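Local coordinates for bifunctional GH43-CE protein (Bacteroides eggerthii, PDB 6MLY) that probably removes xylose units from xylan with a family 43 glycoside hydrolase domain and also carries a carbohydrate esterase domain, at residues Ala634-Ala637 / Gly638-Gly642; Leu714-Pro717 / Ile718-Ile721; Phe747-Ala750 / Leu751-Gln754. One frame throughout, in Å; residues are numbered along the deposited sequence.

Contact 1 of 3, residues Ala634-Ala637 / Gly638-Gly642. With NA (sodium ion), chain H.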
loop_
_atom_site.group_PDB
_atom_site.type_symbol
_atom_site.label_atom_id
_atom_site.label_comp_id
_atom_site.label_asym_id
_atom_site.label_seq_id
_atom_site.Cartn_x
_atom_site.Cartn_y
_atom_site.Cartn_z
ATOM N N ALA A 634 -4.784 -3.715 -29.882
ATOM C CA ALA A 634 -5.756 -2.619 -29.898
ATOM C C ALA A 634 -6.431 -2.535 -31.275
ATOM O O ALA A 634 -7.641 -2.333 -31.369
ATOM C CB ALA A 634 -5.076 -1.320 -29.540
ATOM N N SER A 635 -5.641 -2.694 -32.341
ATOM C CA SER A 635 -6.150 -2.641 -33.713
ATOM C C SER A 635 -7.104 -3.814 -33.974
ATOM O O SER A 635 -8.231 -3.606 -34.427
ATOM C CB SER A 635 -5.020 -2.614 -34.707
ATOM O OG SER A 635 -4.272 -1.413 -34.585
ATOM N N LEU A 636 -6.636 -5.033 -33.666
ATOM C CA LEU A 636 -7.386 -6.282 -33.870
ATOM C C LEU A 636 -8.699 -6.234 -33.079
ATOM O O LEU A 636 -9.705 -6.778 -33.522
ATOM C CB LEU A 636 -6.514 -7.466 -33.431
ATOM C CG LEU A 636 -7.070 -8.857 -33.733
ATOM C CD1 LEU A 636 -7.106 -9.109 -35.230
ATOM C CD2 LEU A 636 -6.249 -9.932 -33.042
ATOM N N ALA A 637 -8.662 -5.586 -31.903
ATOM C CA ALA A 637 -9.846 -5.294 -31.097
ATOM C C ALA A 637 -10.781 -4.345 -31.857
ATOM O O ALA A 637 -11.989 -4.545 -31.860
ATOM C CB ALA A 637 -9.431 -4.704 -29.774
ATOM N N GLY A 638 -10.199 -3.321 -32.496
ATOM C CA GLY A 638 -10.919 -2.317 -33.303
ATOM C C GLY A 638 -11.735 -2.920 -34.441
ATOM O O GLY A 638 -12.895 -2.549 -34.645
ATOM N N THR A 639 -11.141 -3.859 -35.182
ATOM C CA THR A 639 -11.775 -4.360 -36.400
ATOM C C THR A 639 -12.728 -5.526 -36.091
ATOM O O THR A 639 -13.512 -5.912 -36.970
ATOM C CB THR A 639 -10.744 -4.721 -37.483
ATOM O OG1 THR A 639 -9.929 -5.809 -37.054
ATOM C CG2 THR A 639 -9.848 -3.561 -37.853
ATOM N N THR A 640 -12.696 -6.060 -34.863
ATOM C CA THR A 640 -13.448 -7.291 -34.541
ATOM C C THR A 640 -14.642 -7.011 -33.612
ATOM O O THR A 640 -15.244 -7.947 -33.087
ATOM C CB THR A 640 -12.509 -8.374 -33.997
ATOM O OG1 THR A 640 -11.876 -7.890 -32.812
ATOM C CG2 THR A 640 -11.473 -8.787 -35.019
ATOM N N ASN A 641 -15.017 -5.735 -33.465
ATOM C CA ASN A 641 -16.287 -5.345 -32.854
ATOM C C ASN A 641 -17.408 -6.255 -33.366
ATOM O O ASN A 641 -17.793 -6.177 -34.524
ATOM C CB ASN A 641 -16.651 -3.886 -33.154
ATOM C CG ASN A 641 -16.021 -2.894 -32.197
ATOM O OD1 ASN A 641 -15.527 -3.267 -31.134
ATOM N ND2 ASN A 641 -16.056 -1.621 -32.553
ATOM N N GLY A 642 -17.919 -7.116 -32.485
ATOM C CA GLY A 642 -19.101 -7.917 -32.754
ATOM C C GLY A 642 -18.769 -9.255 -33.389
ATOM O O GLY A 642 -19.674 -9.987 -33.778
HETATM NA NA NA H . -15.304 -5.793 -38.585
#
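T640 folds its hydroxyl back to the L636 carbonyl near the C-terminal end of helix 629-639, where A637 and G638 also lie. The backbone N of G638 donates to the carbonyl O of A634 at 3.0 Å, and the next bond of the ladder runs from T639 N to S635 O, also 3.0 Å. G638 has no side chain and meets the preceding turn through its backbone. A637 lends a small methyl that packs on I598 and V601 of helix 596-610, while the longer L636 reaches F594 and I598.

The helical pattern changes at T640. Its hydroxyl OG1 donates to the L636 carbonyl, OG1 to O 2.5 Å, approaching 17° out of the plane of that carbonyl. A chi1 of 60° sets OG1 between the backbone N and the carbonyl carbon, where it can turn back over the helix end; CG2 then lies 4.4 Å from L636 CD1. The same OG1 is also hydrogen-bonded to K602 NZ. The T640 amide adds only a weak bond to A637 O, at 3.4 Å.

T639 has two separate outlets: OG1 is hydrogen-bonded to P717 O, and its carbonyl O binds the sodium ion at 2.4 Å. D722, D725 and Y720 complete the protein's share of that site.

This helix follows what is probably the nucleophile elbow of an alpha/beta-hydrolase esterase domain. Carbonyls gathered at its C-terminal end are partly negative, which would suit both the T640 hydroxyl and a bound cation.

Contact 2 of 3, residues Leu714-Pro717 / Ile718-Ile721. With NA (sodium ion), chain H.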
loop_
_atom_site.group_PDB
_atom_site.type_symbol
_atom_site.label_atom_id
_atom_site.label_comp_id
_atom_site.label_asym_id
_atom_site.label_seq_id
_atom_site.Cartn_x
_atom_site.Cartn_y
_atom_site.Cartn_z
ATOM N N LEU A 714 -5.443 -14.666 -39.626
ATOM C CA LEU A 714 -6.488 -14.635 -38.611
ATOM C C LEU A 714 -6.157 -13.606 -37.524
ATOM O O LEU A 714 -7.075 -13.041 -36.933
ATOM C CB LEU A 714 -6.673 -16.032 -38.010
ATOM C CG LEU A 714 -7.535 -16.991 -38.829
ATOM C CD1 LEU A 714 -7.504 -18.391 -38.237
ATOM C CD2 LEU A 714 -8.969 -16.490 -38.935
ATOM N N LEU A 715 -4.864 -13.371 -37.258
ATOM C CA LEU A 715 -4.465 -12.404 -36.219
ATOM C C LEU A 715 -4.160 -11.037 -36.846
ATOM O O LEU A 715 -3.886 -10.078 -36.125
ATOM C CB LEU A 715 -3.291 -12.949 -35.388
ATOM C CG LEU A 715 -1.923 -13.069 -36.065
ATOM C CD1 LEU A 715 -1.161 -11.750 -36.046
ATOM C CD2 LEU A 715 -1.096 -14.145 -35.376
ATOM N N ASN A 716 -4.234 -10.957 -38.178
ATOM C CA ASN A 716 -4.107 -9.707 -38.929
ATOM C C ASN A 716 -5.401 -8.902 -38.803
ATOM O O ASN A 716 -6.455 -9.356 -39.244
ATOM C CB ASN A 716 -3.778 -9.994 -40.397
ATOM C CG ASN A 716 -3.572 -8.752 -41.236
ATOM O OD1 ASN A 716 -3.997 -7.659 -40.867
ATOM N ND2 ASN A 716 -2.919 -8.916 -42.375
ATOM N N PRO A 717 -5.370 -7.679 -38.221
ATOM C CA PRO A 717 -6.571 -6.849 -38.104
ATOM C C PRO A 717 -7.246 -6.487 -39.441
ATOM O O PRO A 717 -8.464 -6.330 -39.472
ATOM C CB PRO A 717 -6.085 -5.557 -37.423
ATOM C CG PRO A 717 -4.770 -5.923 -36.775
ATOM C CD PRO A 717 -4.192 -7.038 -37.621
ATOM N N ILE A 718 -6.455 -6.353 -40.515
ATOM C CA ILE A 718 -6.959 -5.969 -41.854
ATOM C C ILE A 718 -8.135 -6.877 -42.250
ATOM O O ILE A 718 -9.138 -6.401 -42.763
ATOM C CB ILE A 718 -5.827 -5.974 -42.911
ATOM C CG1 ILE A 718 -4.888 -4.775 -42.740
ATOM C CG2 ILE A 718 -6.394 -6.044 -44.321
ATOM C CD1 ILE A 718 -3.729 -4.732 -43.720
ATOM N N THR A 719 -8.000 -8.180 -41.989
ATOM C CA THR A 719 -9.008 -9.194 -42.304
ATOM C C THR A 719 -10.431 -8.708 -41.978
ATOM O O THR A 719 -11.353 -8.991 -42.733
ATOM C CB THR A 719 -8.707 -10.499 -41.553
ATOM O OG1 THR A 719 -7.392 -10.904 -41.935
ATOM C CG2 THR A 719 -9.690 -11.616 -41.835
ATOM N N TYR A 720 -10.603 -7.986 -40.864
ATOM C CA TYR A 720 -11.918 -7.779 -40.241
ATOM C C TYR A 720 -12.426 -6.340 -40.424
ATOM O O TYR A 720 -13.355 -5.932 -39.718
ATOM C CB TYR A 720 -11.835 -8.134 -38.750
ATOM C CG TYR A 720 -11.193 -9.468 -38.449
ATOM C CD1 TYR A 720 -11.934 -10.640 -38.483
ATOM C CD2 TYR A 720 -9.846 -9.567 -38.138
ATOM C CE1 TYR A 720 -11.353 -11.871 -38.227
ATOM C CE2 TYR A 720 -9.251 -10.790 -37.875
ATOM C CZ TYR A 720 -10.008 -11.948 -37.919
ATOM O OH TYR A 720 -9.445 -13.162 -37.665
ATOM N N ILE A 721 -11.839 -5.579 -41.361
ATOM C CA ILE A 721 -12.205 -4.163 -41.589
ATOM C C ILE A 721 -13.526 -4.081 -42.370
ATOM O O ILE A 721 -13.713 -4.761 -43.381
ATOM C CB ILE A 721 -11.102 -3.392 -42.343
ATOM C CG1 ILE A 721 -9.760 -3.413 -41.611
ATOM C CG2 ILE A 721 -11.556 -1.966 -42.624
ATOM C CD1 ILE A 721 -8.617 -2.851 -42.433
HETATM NA NA NA H . -15.304 -5.793 -38.585
#
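A chi1 of -49° places the Y720 ring beside its own backbone N and sends it back along the chain, so that the hydroxyl OH donates to the carbonyl O of L714 at 2.5 Å. N716 is turned the other way, its CG anti to the backbone N (chi1 -178°), which brings OD1 to the backbone N of I718 at 2.8 Å. This second bond closes an Asx turn, and the turn leads into the short 3-10 segment that continues through T719 in the probable alpha/beta-hydrolase domain.

The residue types fit the turn. P717 follows the asparagine where its ring constrains the backbone and no amide hydrogen is needed. Y720 N donates to P717 O at 3.0 Å, a nearly straight bond (166° at the hydrogen) that comes from above the carbonyl plane, while the bond from T719 N to N716 O is weak. T719 lays its CG2 methyl over the centre of one face of the Y720 ring, 3.8 Å above the plane, and passes its OG1 to A713 O. The L714 carbonyl sits at the edge of that ring, in its plane, and L714 CD2 lies 3.6 Å from the hydroxyl.

Y646, on strand 645-648, meets the Y720 ring edge-to-face. With the phenol anchored at one end, the backbone at the other supplies a metal ligand: Y720 O lies 2.3 Å from the sodium ion.

Contact 3 of 3, residues Phe747-Ala750 / Leu751-Gln754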
loop_
_atom_site.group_PDB
_atom_site.type_symbol
_atom_site.label_atom_id
_atom_site.label_comp_id
_atom_site.label_asym_id
_atom_site.label_seq_id
_atom_site.Cartn_x
_atom_site.Cartn_y
_atom_site.Cartn_z
ATOM N N PHE A 747 -1.925 -1.038 -43.194
ATOM C CA PHE A 747 -3.110 -0.974 -42.347
ATOM C C PHE A 747 -3.925 0.284 -42.674
ATOM O O PHE A 747 -5.129 0.203 -42.882
ATOM C CB PHE A 747 -2.700 -1.058 -40.871
ATOM C CG PHE A 747 -3.836 -1.110 -39.878
ATOM C CD1 PHE A 747 -4.925 -1.944 -40.079
ATOM C CD2 PHE A 747 -3.805 -0.342 -38.725
ATOM C CE1 PHE A 747 -5.962 -1.995 -39.157
ATOM C CE2 PHE A 747 -4.837 -0.400 -37.799
ATOM C CZ PHE A 747 -5.917 -1.225 -38.019
ATOM N N SER A 748 -3.265 1.445 -42.715
ATOM C CA SER A 748 -3.956 2.715 -42.959
ATOM C C SER A 748 -4.633 2.727 -44.340
ATOM O O SER A 748 -5.711 3.298 -44.476
ATOM C CB SER A 748 -3.038 3.898 -42.783
ATOM O OG SER A 748 -1.680 3.507 -42.845
ATOM N N GLU A 749 -4.021 2.093 -45.350
ATOM C CA GLU A 749 -4.630 2.040 -46.697
ATOM C C GLU A 749 -5.902 1.184 -46.644
ATOM O O GLU A 749 -6.941 1.580 -47.160
ATOM C CB GLU A 749 -3.665 1.514 -47.768
ATOM C CG GLU A 749 -2.609 2.516 -48.214
ATOM C CD GLU A 749 -3.118 3.874 -48.676
ATOM O OE1 GLU A 749 -3.297 4.068 -49.925
ATOM O OE2 GLU A 749 -3.294 4.754 -47.803
ATOM N N ALA A 750 -5.808 0.008 -46.019
ATOM C CA ALA A 750 -6.932 -0.909 -45.931
ATOM C C ALA A 750 -8.124 -0.196 -45.278
ATOM O O ALA A 750 -9.255 -0.303 -45.757
ATOM C CB ALA A 750 -6.520 -2.147 -45.175
ATOM N N LEU A 751 -7.836 0.547 -44.201
ATOM C CA LEU A 751 -8.828 1.302 -43.428
ATOM C C LEU A 751 -9.436 2.417 -44.289
ATOM O O LEU A 751 -10.646 2.436 -44.524
ATOM C CB LEU A 751 -8.155 1.893 -42.182
ATOM C CG LEU A 751 -7.773 0.895 -41.090
ATOM C CD1 LEU A 751 -6.768 1.512 -40.132
ATOM C CD2 LEU A 751 -9.002 0.411 -40.333
ATOM N N ARG A 752 -8.588 3.337 -44.766
ATOM C CA ARG A 752 -9.031 4.551 -45.467
ATOM C C ARG A 752 -9.960 4.200 -46.632
ATOM O O ARG A 752 -10.828 4.997 -46.987
ATOM C CB ARG A 752 -7.836 5.337 -46.007
ATOM C CG ARG A 752 -8.189 6.712 -46.554
ATOM C CD ARG A 752 -6.944 7.472 -46.958
ATOM N NE ARG A 752 -6.310 6.801 -48.079
ATOM C CZ ARG A 752 -6.713 6.912 -49.344
ATOM N NH1 ARG A 752 -7.664 7.776 -49.658
ATOM N NH2 ARG A 752 -6.159 6.165 -50.287
ATOM N N ALA A 753 -9.753 3.014 -47.217
ATOM C CA ALA A 753 -10.548 2.494 -48.329
ATOM C C ALA A 753 -12.006 2.302 -47.906
ATOM O O ALA A 753 -12.888 2.323 -48.752
ATOM C CB ALA A 753 -9.962 1.194 -48.827
ATOM N N GLN A 754 -12.238 2.075 -46.604
ATOM C CA GLN A 754 -13.578 1.842 -46.065
ATOM C C GLN A 754 -13.939 2.955 -45.073
ATOM O O GLN A 754 -14.931 2.855 -44.368
ATOM C CB GLN A 754 -13.639 0.427 -45.485
ATOM C CG GLN A 754 -12.942 -0.603 -46.370
ATOM C CD GLN A 754 -13.743 -1.855 -46.632
ATOM O OE1 GLN A 754 -14.334 -2.448 -45.732
ATOM N NE2 GLN A 754 -13.750 -2.276 -47.889
#
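The F747 ring carries L751 on one face: methyl CD1 stands over the ring centre, 3.5 Å from the centroid and only 9° off the normal, a clear CH-pi contact. F728 meets the same phenyl edge-to-face. The other flat group, the guanidinium of R752, has its partner at the edge, with E749 OE1 lying near its plane.

F747 and L751 are one helical turn apart, on the inward side of helix 741-752. With CG anti to its backbone N (chi1 -175°), the phenylalanine swings its ring toward the side where L751 lies, and the leucine, whose CG is beside its own N, hangs one methyl over it. A flat aromatic and a branched aliphatic suit this buried side because they fit closely without any polar partner. Beneath them the backbone bond from L751 N to F747 O is 3.0 Å long and fairly straight.

The exposed side is charged. E749 and R752 are three residues apart and run in the same direction, with carboxylate and guanidinium planes 28° apart. Their salt bridge, OE1 to NH2 3.6 Å, is long and joins two exposed residues. Between these two sides, R752 N bonds to S748 O at 2.9 Å and A753 N to E749 O at 3.2 Å, continuing the ladder. S748 turns its OG back to S744 O, a way for a small hydroxyl to be satisfied within a helix.

Helix 741-752 is the crossover of a beta-alpha-beta unit. F747 rests on V730 of strand 727-733, S748 and L751 lie on L757 of strand 757-763, and the C687-C742 disulfide ties down the helix near its start.

Overall arrangement
All three contacts belong to the probable esterase domain. Contact 1 is the buried one, contact 2 is partly buried, and contact 3 divides between an apolar inner side and a charged outer one. Contacts 1 and 2 lie about 8 Å apart between centres and share the sodium ion, to which each gives a backbone carbonyl; T640 CG2 also packs on the Y720 ring. Contact 3 has no metal ligand; it packs on contact 2 through I718 and I721, and meets contact 1 where the S635 hydroxyl lies against the F747 ring. Chemistry follows place: carbonyl-directed hydroxyls at the chain turns, a leucine-phenylalanine pair facing the sheet and a salt bridge at the surface.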